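Local coordinates for protein LP04448p (Drosophila melanogaster, PDB 4QMH) that belongs to the XMAP215 family, which drives microtubule polymerization with an array of TOG domains that probably bind tubulin, the fourth being the fragment here, at residues P10-A15 with S46-I51; A21-M26 with G56-A61; K29-R34 with N70-Q75; E138-A143 with H177-H182; V171-I176 with I207-D212. One frame throughout, in Å; residues are numbered along the deposited sequence.

Interaction 1: P10-A15 with S46-I51; sequences PRVDIA and SEARLI
V12 and I51 are joined by a single beta bridge, their CA atoms 4.5 Å apart, where the N-terminal arm runs beside the chain leaving helix 31-48. The backbone bonds come first: V12 N donates to L50 O at 2.9 Å with an almost straight N-H...O angle of 170°, and V12 also bonds to the backbone of K52. I51 CA adds a CA-H...O contact with V12 O at 3.1 Å. Two residues before V12, a water donates to both P10 O and L50 O and so links the two backbones a second time.

The polar side-chain contact belongs to R11. Its CG lies anti to the carbonyl carbon (chi1 -64°) and the chain then runs extended to NE, which carries R11 NH1 to I51 O at 3.1 Å, with the acceptor at the guanidinium edge, tilted 19° out of its plane. NH2 forms a salt bridge with D7, and NH1 has a further weak bond to A87 O. Cutting R11 back to an alanine is likely to leave I51 O without this donor and D7 without its salt-bridge partner.

Apolar contacts lie at the other end. V12 CB meets A48 CB at 3.8 Å, and the same methyl receives I14 CG2; that branch of I14 also reaches I51 CG2 at 3.7 Å. D13 OD1, accepting from A15 N, makes an Asx turn just beyond the bridge.

With main-chain bonds, a charged end that reaches a carbonyl, and a small methyl patch, the arm appears held by direction-specific polar contacts as much as by burial.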
# COMPACT_ATOMS: atom_id res chain seq x y z
N PRO A 10 20.40 18.68 -5.71
CA PRO A 10 21.53 18.15 -4.94
C PRO A 10 20.97 17.23 -3.87
O PRO A 10 20.10 17.63 -3.08
CB PRO A 10 22.16 19.41 -4.34
CG PRO A 10 21.07 20.42 -4.32
CD PRO A 10 20.16 20.11 -5.47
N ARG A 11 21.42 15.99 -3.90
CA ARG A 11 20.89 15.00 -2.98
C ARG A 11 22.01 14.35 -2.18
O ARG A 11 23.04 13.96 -2.73
CB ARG A 11 20.07 13.94 -3.73
CG ARG A 11 18.83 14.51 -4.40
CD ARG A 11 18.01 13.45 -5.15
NE ARG A 11 16.75 14.05 -5.58
CZ ARG A 11 15.69 14.21 -4.79
NH1 ARG A 11 15.72 13.78 -3.52
NH2 ARG A 11 14.61 14.80 -5.25
N VAL A 12 21.79 14.24 -0.88
CA VAL A 12 22.77 13.63 0.02
C VAL A 12 22.60 12.11 0.01
O VAL A 12 21.49 11.61 0.11
CB VAL A 12 22.58 14.15 1.46
CG1 VAL A 12 23.52 13.43 2.42
CG2 VAL A 12 22.78 15.66 1.52
N ASP A 13 23.71 11.39 -0.10
CA ASP A 13 23.67 9.95 0.07
C ASP A 13 23.80 9.65 1.56
O ASP A 13 24.86 9.83 2.14
CB ASP A 13 24.81 9.28 -0.71
CG ASP A 13 24.80 7.77 -0.59
OD1 ASP A 13 23.82 7.21 -0.05
OD2 ASP A 13 25.78 7.14 -1.03
N ILE A 14 22.71 9.20 2.19
CA ILE A 14 22.75 8.91 3.63
C ILE A 14 23.12 7.46 3.94
O ILE A 14 23.19 7.07 5.10
CB ILE A 14 21.44 9.26 4.36
CG1 ILE A 14 20.27 8.43 3.82
CG2 ILE A 14 21.17 10.76 4.27
CD1 ILE A 14 19.02 8.53 4.69
N ALA A 15 23.36 6.65 2.90
CA ALA A 15 23.72 5.26 3.13
C ALA A 15 24.85 5.08 4.15
O ALA A 15 24.76 4.22 5.02
CB ALA A 15 24.05 4.54 1.83
N SER A 46 16.24 14.57 8.43
CA SER A 46 15.98 16.00 8.52
C SER A 46 17.19 16.85 8.15
O SER A 46 17.08 17.86 7.46
CB SER A 46 15.54 16.37 9.94
OG SER A 46 14.20 15.96 10.16
N GLU A 47 18.36 16.43 8.62
CA GLU A 47 19.58 17.20 8.40
C GLU A 47 19.97 17.16 6.92
O GLU A 47 20.45 18.16 6.37
CB GLU A 47 20.72 16.66 9.27
CG GLU A 47 22.08 17.33 9.03
CD GLU A 47 22.11 18.81 9.40
OE1 GLU A 47 21.10 19.33 9.93
OE2 GLU A 47 23.15 19.46 9.17
N ALA A 48 19.77 16.02 6.27
CA ALA A 48 20.07 15.91 4.84
C ALA A 48 19.05 16.65 3.96
O ALA A 48 19.41 17.26 2.94
CB ALA A 48 20.16 14.43 4.44
N ARG A 49 17.79 16.60 4.39
CA ARG A 49 16.63 17.18 3.69
C ARG A 49 16.26 16.46 2.39
O ARG A 49 15.16 15.93 2.28
CB ARG A 49 16.75 18.69 3.45
CG ARG A 49 15.46 19.26 2.87
CD ARG A 49 15.52 20.76 2.69
NE ARG A 49 14.32 21.26 2.05
CZ ARG A 49 14.19 22.50 1.58
NH1 ARG A 49 15.20 23.35 1.67
NH2 ARG A 49 13.05 22.87 1.00
N LEU A 50 17.17 16.46 1.42
CA LEU A 50 16.95 15.73 0.17
C LEU A 50 18.01 14.67 0.03
O LEU A 50 19.20 14.95 0.18
CB LEU A 50 16.97 16.67 -1.04
CG LEU A 50 15.96 17.83 -1.06
CD1 LEU A 50 16.09 18.58 -2.38
CD2 LEU A 50 14.52 17.36 -0.83
N ILE A 51 17.58 13.44 -0.26
CA ILE A 51 18.50 12.30 -0.25
C ILE A 51 18.42 11.45 -1.53
O ILE A 51 17.44 11.51 -2.27
CB ILE A 51 18.27 11.38 0.99
CG1 ILE A 51 16.89 10.71 0.93
CG2 ILE A 51 18.41 12.18 2.29
CD1 ILE A 51 16.59 9.82 2.11
O HOH W 1 20.53 17.72 -0.35

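Interaction 2: A21-M26 with G56-A61; sequences ALLKEM and GDLAPA
L23 reaches across from helix 20-26 with both prongs of its fork: CD2 rests on A61 CB at 3.7 Å, while CD1 comes up to D57 CB at 3.9 Å, the side chains of L23 and D57 meeting at about a right angle. One turn further on, M26 brings only its terminal methyl into play. M26 CE lies 4.0 Å from L58 CD1 and also faces the methyl of A61, so A61 CB is approached by both residues of the opposing helix.

The thioether of M26 bends at its last rotatable bond (chi3 59°), turning CE toward the opposing segment. L58 has CG opposite its backbone N (chi1 180°), which brings the end of the side chain nearer than its root.

Around this methyl cluster a second layer closes in. I18 touches both L23 and L58, L38 touches M26 and L41 touches L58, the last two from helix 31-48. Away from the apolar patch, on the side of helix 20-26 that faces helix 31-48, E25 forms a salt bridge with K40.

Aliphatic packing between the short helix 20-26 and the start of helix 58-66 fits the HEAT-repeat architecture of TOG domains, in which successive helices stack side by side.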
# COMPACT_ATOMS: atom_id res chain seq x y z
N ALA A 21 25.39 -0.26 13.75
CA ALA A 21 25.01 0.12 15.11
C ALA A 21 23.61 0.72 15.15
O ALA A 21 22.82 0.42 16.04
CB ALA A 21 26.03 1.09 15.71
N LEU A 22 23.32 1.60 14.19
CA LEU A 22 22.00 2.21 14.12
C LEU A 22 20.94 1.13 13.89
O LEU A 22 19.92 1.11 14.56
CB LEU A 22 21.93 3.27 13.02
CG LEU A 22 20.54 3.84 12.76
CD1 LEU A 22 20.04 4.61 13.99
CD2 LEU A 22 20.57 4.73 11.54
N LEU A 23 21.19 0.22 12.94
CA LEU A 23 20.23 -0.84 12.68
C LEU A 23 20.04 -1.75 13.88
O LEU A 23 18.93 -2.20 14.17
CB LEU A 23 20.64 -1.65 11.45
CG LEU A 23 20.68 -0.83 10.16
CD1 LEU A 23 21.14 -1.71 8.99
CD2 LEU A 23 19.32 -0.20 9.87
N LYS A 24 21.12 -2.03 14.59
CA LYS A 24 21.03 -2.84 15.79
C LYS A 24 20.20 -2.15 16.88
O LYS A 24 19.39 -2.80 17.54
CB LYS A 24 22.43 -3.15 16.32
CG LYS A 24 22.44 -4.04 17.56
CD LYS A 24 23.86 -4.40 17.95
CE LYS A 24 23.93 -4.85 19.41
NZ LYS A 24 25.35 -5.09 19.83
N GLU A 25 20.40 -0.85 17.05
CA GLU A 25 19.60 -0.10 18.02
C GLU A 25 18.13 -0.12 17.64
O GLU A 25 17.25 -0.33 18.48
CB GLU A 25 20.08 1.35 18.15
CG GLU A 25 19.42 2.07 19.31
CD GLU A 25 20.04 3.41 19.61
OE1 GLU A 25 20.40 4.14 18.66
OE2 GLU A 25 20.18 3.74 20.81
N MET A 26 17.85 0.09 16.35
CA MET A 26 16.48 0.07 15.84
C MET A 26 15.76 -1.26 16.07
O MET A 26 14.53 -1.29 16.14
CB MET A 26 16.47 0.41 14.34
CG MET A 26 16.74 1.88 14.03
SD MET A 26 16.89 2.19 12.26
CE MET A 26 15.29 1.62 11.69
N GLY A 56 21.37 1.93 2.14
CA GLY A 56 21.95 0.75 2.75
C GLY A 56 20.88 -0.31 2.97
O GLY A 56 20.12 -0.61 2.05
N ASP A 57 20.82 -0.86 4.18
CA ASP A 57 19.82 -1.86 4.51
C ASP A 57 18.63 -1.28 5.28
O ASP A 57 17.93 -2.01 5.99
CB ASP A 57 20.46 -3.00 5.32
CG ASP A 57 21.56 -3.73 4.55
OD1 ASP A 57 21.42 -3.88 3.33
OD2 ASP A 57 22.56 -4.14 5.18
N LEU A 58 18.41 0.02 5.15
CA LEU A 58 17.38 0.68 5.94
C LEU A 58 15.96 0.22 5.62
O LEU A 58 15.12 0.13 6.52
CB LEU A 58 17.46 2.20 5.78
CG LEU A 58 16.43 3.01 6.56
CD1 LEU A 58 16.59 2.76 8.08
CD2 LEU A 58 16.56 4.48 6.23
N ALA A 59 15.66 -0.06 4.35
CA ALA A 59 14.28 -0.36 3.97
C ALA A 59 13.73 -1.62 4.64
O ALA A 59 12.64 -1.58 5.21
CB ALA A 59 14.10 -0.41 2.43
N PRO A 60 14.47 -2.73 4.60
CA PRO A 60 13.96 -3.91 5.30
C PRO A 60 13.88 -3.67 6.81
O PRO A 60 12.96 -4.17 7.47
CB PRO A 60 14.99 -4.99 4.98
CG PRO A 60 15.71 -4.51 3.76
CD PRO A 60 15.70 -3.02 3.84
N ALA A 61 14.81 -2.89 7.34
CA ALA A 61 14.80 -2.54 8.76
C ALA A 61 13.52 -1.78 9.11
O ALA A 61 12.88 -2.09 10.11
CB ALA A 61 16.02 -1.72 9.12

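Interaction 3: K29-R34 with N70-Q75; sequences KDWKTR and NAKIAQ
W31 and N70, the residues of closest backbone approach (CA to CA 6.8 Å), stand where two helices begin, W31 in the first turn of helix 31-48 and N70 at the N-cap of helix 71-88. The N70 amide lies over one face of the indole, its plane only 15° from that of the ring, with ND2 3.3 Å from W31 CG. Its rotation is fixed by the cap itself: N70 OD1 accepts from I73 N at 3.1 Å in the carbonyl plane, on a lone pair, which leaves ND2 turned to the ring. K32 CG occupies the other face of the indole. At the benzo end K72 runs past obliquely, its CD 3.8 Å from W31 CH2.

Such helix starts, reached through short turns, line one edge of a TOG domain's helical array; in this family the turns of one edge meet tubulin, and W31 may lie on that edge.

Deeper in, I73 CD1 sits at the edge of the indole and comes within 3.5 Å of W31 O and 4.0 Å of R34 CB. The bent R34 chain (chi3 -80°) folds its guanidinium back beneath W31 CA. NE forms a salt bridge with D68 and NH1 bonds to D28 O. R34 NH2 lies 4.0 Å from N70 CB, with the guanidinium and amide planes 78° apart.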
# COMPACT_ATOMS: atom_id res chain seq x y z
N LYS A 29 15.55 -5.42 21.62
CA LYS A 29 14.38 -6.05 22.25
C LYS A 29 13.52 -5.05 23.05
O LYS A 29 12.33 -5.30 23.27
CB LYS A 29 14.83 -7.21 23.14
CG LYS A 29 15.92 -6.83 24.13
CD LYS A 29 16.46 -8.04 24.86
CE LYS A 29 17.72 -7.70 25.64
NZ LYS A 29 18.39 -8.92 26.16
N ASP A 30 14.12 -3.94 23.48
CA ASP A 30 13.42 -2.94 24.28
C ASP A 30 12.84 -1.84 23.39
O ASP A 30 13.58 -1.18 22.68
CB ASP A 30 14.37 -2.31 25.30
CG ASP A 30 13.76 -1.14 26.05
OD1 ASP A 30 12.52 -1.08 26.23
OD2 ASP A 30 14.53 -0.26 26.48
N TRP A 31 11.52 -1.65 23.44
CA TRP A 31 10.90 -0.67 22.55
C TRP A 31 11.47 0.74 22.73
O TRP A 31 11.59 1.49 21.75
CB TRP A 31 9.37 -0.68 22.68
CG TRP A 31 8.85 0.04 23.87
CD1 TRP A 31 8.57 -0.50 25.09
CD2 TRP A 31 8.53 1.43 23.95
NE1 TRP A 31 8.10 0.48 25.93
CE2 TRP A 31 8.06 1.67 25.26
CE3 TRP A 31 8.58 2.49 23.04
CZ2 TRP A 31 7.66 2.94 25.68
CZ3 TRP A 31 8.18 3.75 23.46
CH2 TRP A 31 7.72 3.96 24.77
N LYS A 32 11.83 1.11 23.96
CA LYS A 32 12.39 2.44 24.18
C LYS A 32 13.70 2.61 23.43
O LYS A 32 14.01 3.69 22.94
CB LYS A 32 12.55 2.73 25.67
CG LYS A 32 11.23 2.85 26.39
CD LYS A 32 11.41 3.21 27.85
CE LYS A 32 10.06 3.39 28.52
NZ LYS A 32 10.18 3.58 29.99
N THR A 33 14.47 1.52 23.33
CA THR A 33 15.73 1.57 22.60
C THR A 33 15.50 1.63 21.09
O THR A 33 16.18 2.38 20.38
CB THR A 33 16.62 0.38 22.95
OG1 THR A 33 16.88 0.41 24.37
CG2 THR A 33 17.94 0.45 22.20
N ARG A 34 14.55 0.84 20.58
CA ARG A 34 14.15 0.97 19.18
C ARG A 34 13.75 2.42 18.87
O ARG A 34 14.06 2.95 17.81
CB ARG A 34 13.00 0.02 18.83
CG ARG A 34 13.26 -1.42 19.22
CD ARG A 34 12.48 -2.40 18.37
NE ARG A 34 11.08 -2.55 18.77
CZ ARG A 34 10.68 -3.18 19.87
NH1 ARG A 34 11.57 -3.67 20.73
NH2 ARG A 34 9.38 -3.29 20.15
N ASN A 70 5.04 -3.04 19.29
CA ASN A 70 4.72 -1.85 20.05
C ASN A 70 4.07 -0.80 19.15
O ASN A 70 4.64 -0.41 18.13
CB ASN A 70 5.99 -1.30 20.71
CG ASN A 70 5.72 -0.07 21.56
OD1 ASN A 70 5.53 1.02 21.03
ND2 ASN A 70 5.70 -0.25 22.88
N ALA A 71 2.87 -0.36 19.51
CA ALA A 71 2.10 0.56 18.68
C ALA A 71 2.79 1.90 18.46
O ALA A 71 2.72 2.46 17.37
CB ALA A 71 0.71 0.76 19.27
N LYS A 72 3.43 2.42 19.50
CA LYS A 72 4.15 3.69 19.39
C LYS A 72 5.24 3.62 18.32
O LYS A 72 5.39 4.53 17.52
CB LYS A 72 4.74 4.09 20.74
CG LYS A 72 3.69 4.29 21.83
CD LYS A 72 4.34 4.50 23.20
CE LYS A 72 3.30 4.64 24.30
NZ LYS A 72 3.96 4.63 25.64
N ILE A 73 6.00 2.53 18.33
CA ILE A 73 7.06 2.35 17.34
C ILE A 73 6.47 2.26 15.93
O ILE A 73 6.98 2.88 14.99
CB ILE A 73 7.89 1.08 17.61
CG1 ILE A 73 8.63 1.19 18.95
CG2 ILE A 73 8.86 0.82 16.47
CD1 ILE A 73 9.68 2.31 18.97
N ALA A 74 5.41 1.48 15.78
CA ALA A 74 4.77 1.32 14.48
C ALA A 74 4.26 2.66 13.93
O ALA A 74 4.39 2.94 12.73
CB ALA A 74 3.63 0.30 14.56
N GLN A 75 3.68 3.47 14.80
CA GLN A 75 3.19 4.78 14.41
C GLN A 75 4.32 5.74 14.05
O GLN A 75 4.26 6.44 13.05
CB GLN A 75 2.30 5.36 15.50
CG GLN A 75 1.04 4.54 15.69
CD GLN A 75 0.41 4.73 17.05
OE1 GLN A 75 0.76 5.66 17.78
NE2 GLN A 75 -0.52 3.84 17.40

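Interaction 4: E138-A143 with H177-H182; sequences EMIADA and HSMVPH
A141 and M179 bring helices 139-145 and 173-186 close, their CA atoms 5.1 Å apart. Over the short segments the axes run nearly parallel at 15°, with a closest approach of 8.7 Å.

The tight part is on the buried side. I140 sets CG2 against the terminal methyl of M179, CG2 to CE 3.6 Å. An extended thioether chain (chi3 -170°) brings that methyl across, and the two side chains meet at an oblique angle. Beside this pair a water accepts from A141 N at 2.9 Å and donates to S178 OG, serving an N-H of the first turn of helix 139-145. The hydroxyl is held in turn by D175 O. The small A141 allows the close spacing: its CB stands 3.5 Å from S178 OG.

Toward the surface the contact becomes looser. E138 is exposed and lies alongside S178, CG to S178 OG 3.6 Å, its carboxylate passing S178 CB. At the far end the H182 ring turns a face to A141 O, which lies 3.5 Å from H182 NE2, a contact over the ring and not along an N-H. A glycine in place of H182 would probably uncover A141 O and its methyl and open a gap beside L144 and K145, which the ring also touches.

On the I140 side, F100 of helix 96-106 and L155, W158 and L159 of helix 149-162 cover the contact, while M179 leans on I205 of helix 192-209; the contact thus sits between the middle of the array and its C-terminal helices.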
# COMPACT_ATOMS: atom_id res chain seq x y z
N GLU A 138 1.34 -9.16 -6.26
CA GLU A 138 0.13 -9.47 -5.49
C GLU A 138 0.16 -8.93 -4.07
O GLU A 138 -0.43 -9.52 -3.17
CB GLU A 138 -0.16 -10.98 -5.49
CG GLU A 138 -0.46 -11.50 -6.91
CD GLU A 138 -0.87 -12.98 -6.95
OE1 GLU A 138 -1.13 -13.59 -5.89
OE2 GLU A 138 -0.94 -13.54 -8.07
N MET A 139 0.82 -7.80 -3.86
CA MET A 139 0.82 -7.19 -2.53
C MET A 139 -0.59 -6.82 -2.08
O MET A 139 -0.99 -7.08 -0.95
CB MET A 139 1.74 -5.97 -2.49
CG MET A 139 3.20 -6.36 -2.60
SD MET A 139 4.34 -4.95 -2.61
CE MET A 139 3.95 -4.18 -4.17
N ILE A 140 -1.34 -6.21 -2.99
CA ILE A 140 -2.72 -5.82 -2.67
C ILE A 140 -3.62 -7.06 -2.46
O ILE A 140 -4.34 -7.15 -1.46
CB ILE A 140 -3.25 -4.85 -3.74
CG1 ILE A 140 -2.56 -3.49 -3.59
CG2 ILE A 140 -4.76 -4.69 -3.65
CD1 ILE A 140 -2.74 -2.57 -4.80
N ALA A 141 -3.55 -8.01 -3.38
CA ALA A 141 -4.35 -9.24 -3.24
C ALA A 141 -4.02 -9.99 -1.95
O ALA A 141 -4.91 -10.53 -1.30
CB ALA A 141 -4.15 -10.14 -4.44
N ASP A 142 -2.75 -10.04 -1.58
CA ASP A 142 -2.36 -10.74 -0.37
C ASP A 142 -2.94 -10.05 0.87
O ASP A 142 -3.31 -10.71 1.84
CB ASP A 142 -0.84 -10.86 -0.25
CG ASP A 142 -0.27 -11.99 -1.09
OD1 ASP A 142 -1.04 -12.89 -1.49
OD2 ASP A 142 0.96 -11.99 -1.32
N ALA A 143 -3.00 -8.72 0.84
CA ALA A 143 -3.60 -7.99 1.96
C ALA A 143 -5.11 -8.23 2.02
O ALA A 143 -5.69 -8.36 3.09
CB ALA A 143 -3.29 -6.50 1.87
N HIS A 177 -5.99 -8.68 -12.14
CA HIS A 177 -6.62 -10.00 -12.18
C HIS A 177 -6.55 -10.72 -10.83
O HIS A 177 -7.49 -11.40 -10.43
CB HIS A 177 -5.98 -10.89 -13.25
CG HIS A 177 -6.60 -10.78 -14.61
ND1 HIS A 177 -7.78 -11.40 -14.94
CD2 HIS A 177 -6.18 -10.13 -15.72
CE1 HIS A 177 -8.07 -11.14 -16.20
NE2 HIS A 177 -7.12 -10.36 -16.70
N SER A 178 -5.43 -10.57 -10.12
CA SER A 178 -5.26 -11.26 -8.84
C SER A 178 -6.25 -10.76 -7.78
O SER A 178 -6.49 -11.46 -6.79
CB SER A 178 -3.82 -11.13 -8.34
OG SER A 178 -3.55 -9.82 -7.86
N MET A 179 -6.82 -9.58 -8.00
CA MET A 179 -7.78 -9.01 -7.05
C MET A 179 -9.19 -9.53 -7.30
O MET A 179 -10.06 -9.43 -6.44
CB MET A 179 -7.79 -7.49 -7.16
CG MET A 179 -6.42 -6.87 -6.95
SD MET A 179 -6.50 -5.10 -7.26
CE MET A 179 -4.74 -4.77 -7.24
N VAL A 180 -9.42 -10.07 -8.48
CA VAL A 180 -10.79 -10.40 -8.88
C VAL A 180 -11.50 -11.43 -7.98
O VAL A 180 -12.67 -11.26 -7.63
CB VAL A 180 -10.87 -10.79 -10.37
CG1 VAL A 180 -12.24 -11.37 -10.70
CG2 VAL A 180 -10.57 -9.59 -11.26
N PRO A 181 -10.81 -12.51 -7.58
CA PRO A 181 -11.50 -13.43 -6.66
C PRO A 181 -11.92 -12.75 -5.37
O PRO A 181 -12.97 -13.09 -4.79
CB PRO A 181 -10.44 -14.50 -6.38
CG PRO A 181 -9.56 -14.48 -7.59
CD PRO A 181 -9.50 -13.03 -8.01
N HIS A 182 -11.13 -11.79 -4.91
CA HIS A 182 -11.44 -11.12 -3.65
C HIS A 182 -12.58 -10.14 -3.88
O HIS A 182 -13.46 -10.00 -3.05
CB HIS A 182 -10.21 -10.43 -3.09
CG HIS A 182 -9.03 -11.34 -2.99
ND1 HIS A 182 -8.98 -12.39 -2.10
CD2 HIS A 182 -7.87 -11.39 -3.69
CE1 HIS A 182 -7.83 -13.04 -2.24
NE2 HIS A 182 -7.15 -12.45 -3.21
O HOH W 2 -2.71 -7.67 -6.16

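Interaction 5: V171-I176 with I207-D212; sequences VSKEDI and IHLGFD
V171 and H208 meet where two helix ends face each other: the capped start of helix 173-186, and the end of helix 192-209 just before it breaks at G210. S172 OG caps the former by accepting from D175 N at 3.1 Å. V171 CG1 lies over the face of the H208 imidazole in a CH-pi contact, 4.3 Å from the ring centroid and 25° off its normal. With its other branch, V171 CG2 approaches H208 CE1 at 3.5 Å. Two polar contacts hold the ring: H208 NE2 is bonded to L163 O, and a water bonded to H208 ND1 sits in the ring plane at its edge.

One residue further along, L209 turns its fork toward the first turn of helix 173-186. L209 CD2 reaches K173 O at 3.6 Å, and L209 CG touches I176 CG2 at 3.7 Å. The K173 chain kinks at chi3 (56°), and its ammonium donates to a water that in turn donates to L209 O, a water-mediated link between exposed K173 and the C-terminal end of helix 192-209.

Further into the array L209 continues onto H177 and V180 of helix 173-186, and I176 onto I205 and F135. Past G210, whose backbone angles call for glycine, helix 211-221 begins with F211 in a cation-pi contact with R237.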
# COMPACT_ATOMS: atom_id res chain seq x y z
N VAL A 171 -0.53 0.33 -14.53
CA VAL A 171 -1.19 -0.72 -13.78
C VAL A 171 -1.04 -2.05 -14.49
O VAL A 171 -1.48 -2.22 -15.63
CB VAL A 171 -2.69 -0.43 -13.59
CG1 VAL A 171 -3.34 -1.52 -12.75
CG2 VAL A 171 -2.89 0.94 -12.96
N SER A 172 -0.39 -2.99 -13.82
CA SER A 172 -0.28 -4.35 -14.32
C SER A 172 -1.66 -5.01 -14.39
O SER A 172 -2.33 -5.16 -13.37
CB SER A 172 0.65 -5.17 -13.41
OG SER A 172 0.47 -6.55 -13.61
N LYS A 173 -2.08 -5.41 -15.59
CA LYS A 173 -3.37 -6.09 -15.73
C LYS A 173 -3.39 -7.37 -14.93
O LYS A 173 -4.42 -7.73 -14.35
CB LYS A 173 -3.67 -6.40 -17.19
CG LYS A 173 -3.97 -5.18 -18.03
CD LYS A 173 -4.29 -5.55 -19.47
CE LYS A 173 -5.44 -6.54 -19.56
NZ LYS A 173 -5.75 -6.87 -20.97
N GLU A 174 -2.27 -8.08 -14.92
CA GLU A 174 -2.21 -9.36 -14.24
C GLU A 174 -2.40 -9.17 -12.74
O GLU A 174 -3.03 -9.99 -12.08
CB GLU A 174 -0.87 -10.05 -14.51
CG GLU A 174 -0.74 -11.41 -13.83
CD GLU A 174 -1.87 -12.38 -14.17
OE1 GLU A 174 -2.50 -12.26 -15.25
OE2 GLU A 174 -2.12 -13.29 -13.35
N ASP A 175 -1.83 -8.10 -12.19
CA ASP A 175 -2.00 -7.84 -10.77
C ASP A 175 -3.46 -7.49 -10.45
O ASP A 175 -3.98 -7.93 -9.42
CB ASP A 175 -1.07 -6.74 -10.27
CG ASP A 175 -0.81 -6.85 -8.78
OD1 ASP A 175 -0.16 -7.83 -8.37
OD2 ASP A 175 -1.24 -5.95 -8.03
N ILE A 176 -4.11 -6.71 -11.31
CA ILE A 176 -5.55 -6.48 -11.14
C ILE A 176 -6.34 -7.80 -11.20
O ILE A 176 -7.24 -8.04 -10.39
CB ILE A 176 -6.10 -5.45 -12.15
CG1 ILE A 176 -5.35 -4.12 -12.04
CG2 ILE A 176 -7.60 -5.24 -11.96
CD1 ILE A 176 -5.37 -3.52 -10.65
N ILE A 207 -12.34 -0.80 -15.53
CA ILE A 207 -11.66 0.16 -16.39
C ILE A 207 -10.34 -0.42 -16.90
O ILE A 207 -9.91 -0.14 -18.03
CB ILE A 207 -11.44 1.50 -15.67
CG1 ILE A 207 -12.74 2.31 -15.68
CG2 ILE A 207 -10.29 2.29 -16.30
CD1 ILE A 207 -12.71 3.51 -14.76
N HIS A 208 -9.71 -1.26 -16.08
CA HIS A 208 -8.44 -1.88 -16.46
C HIS A 208 -8.55 -3.26 -17.11
O HIS A 208 -7.73 -3.60 -17.96
CB HIS A 208 -7.49 -1.91 -15.24
CG HIS A 208 -7.07 -0.55 -14.80
ND1 HIS A 208 -5.94 0.07 -15.28
CD2 HIS A 208 -7.67 0.33 -13.96
CE1 HIS A 208 -5.84 1.27 -14.74
NE2 HIS A 208 -6.87 1.45 -13.93
N LEU A 209 -9.55 -4.04 -16.73
CA LEU A 209 -9.68 -5.39 -17.28
C LEU A 209 -10.71 -5.49 -18.39
O LEU A 209 -10.58 -6.32 -19.29
CB LEU A 209 -10.04 -6.39 -16.18
CG LEU A 209 -8.98 -6.58 -15.10
CD1 LEU A 209 -9.36 -7.76 -14.18
CD2 LEU A 209 -7.60 -6.80 -15.73
N GLY A 210 -11.74 -4.64 -18.33
CA GLY A 210 -12.86 -4.74 -19.26
C GLY A 210 -13.92 -5.76 -18.86
O GLY A 210 -13.65 -6.70 -18.12
N PHE A 211 -15.14 -5.57 -19.36
CA PHE A 211 -16.26 -6.44 -19.03
C PHE A 211 -16.04 -7.91 -19.41
O PHE A 211 -16.27 -8.80 -18.59
CB PHE A 211 -17.54 -5.94 -19.71
CG PHE A 211 -18.74 -6.80 -19.43
CD1 PHE A 211 -19.50 -6.60 -18.29
CD2 PHE A 211 -19.10 -7.82 -20.30
CE1 PHE A 211 -20.61 -7.39 -18.03
CE2 PHE A 211 -20.20 -8.62 -20.05
CZ PHE A 211 -20.96 -8.41 -18.91
N ASP A 212 -15.60 -8.15 -20.64
CA ASP A 212 -15.44 -9.52 -21.12
C ASP A 212 -14.50 -10.35 -20.24
O ASP A 212 -14.81 -11.49 -19.89
CB ASP A 212 -14.95 -9.52 -22.57
CG ASP A 212 -16.02 -9.05 -23.55
OD1 ASP A 212 -17.21 -8.98 -23.17
OD2 ASP A 212 -15.67 -8.77 -24.72
O HOH W 3 -4.29 -1.58 -16.97
O HOH W 4 -8.45 -7.64 -20.52

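Overall arrangement
From the N terminus, interaction 1 closes the first loop by laying the leading arm beside the chain that leaves helix 31-48. Interactions 2 and 3 open within that loop and close beyond it, at the starts of helices 58-66 and 71-88, so all three cross. Interaction 2 touches both others: A15 packs on G56, and M26 and E25 on R34 and T33. Interaction 4 opens only after these have closed, about 30 Å from interactions 2 and 3 between centres. It crosses interaction 5, with which it shares helix 173-186; E138 probably bonds to D175, and L209 packs on H177 and V180. The contacts thus form two separate groups, one within the N-terminal part of the array and one within the C-terminal part.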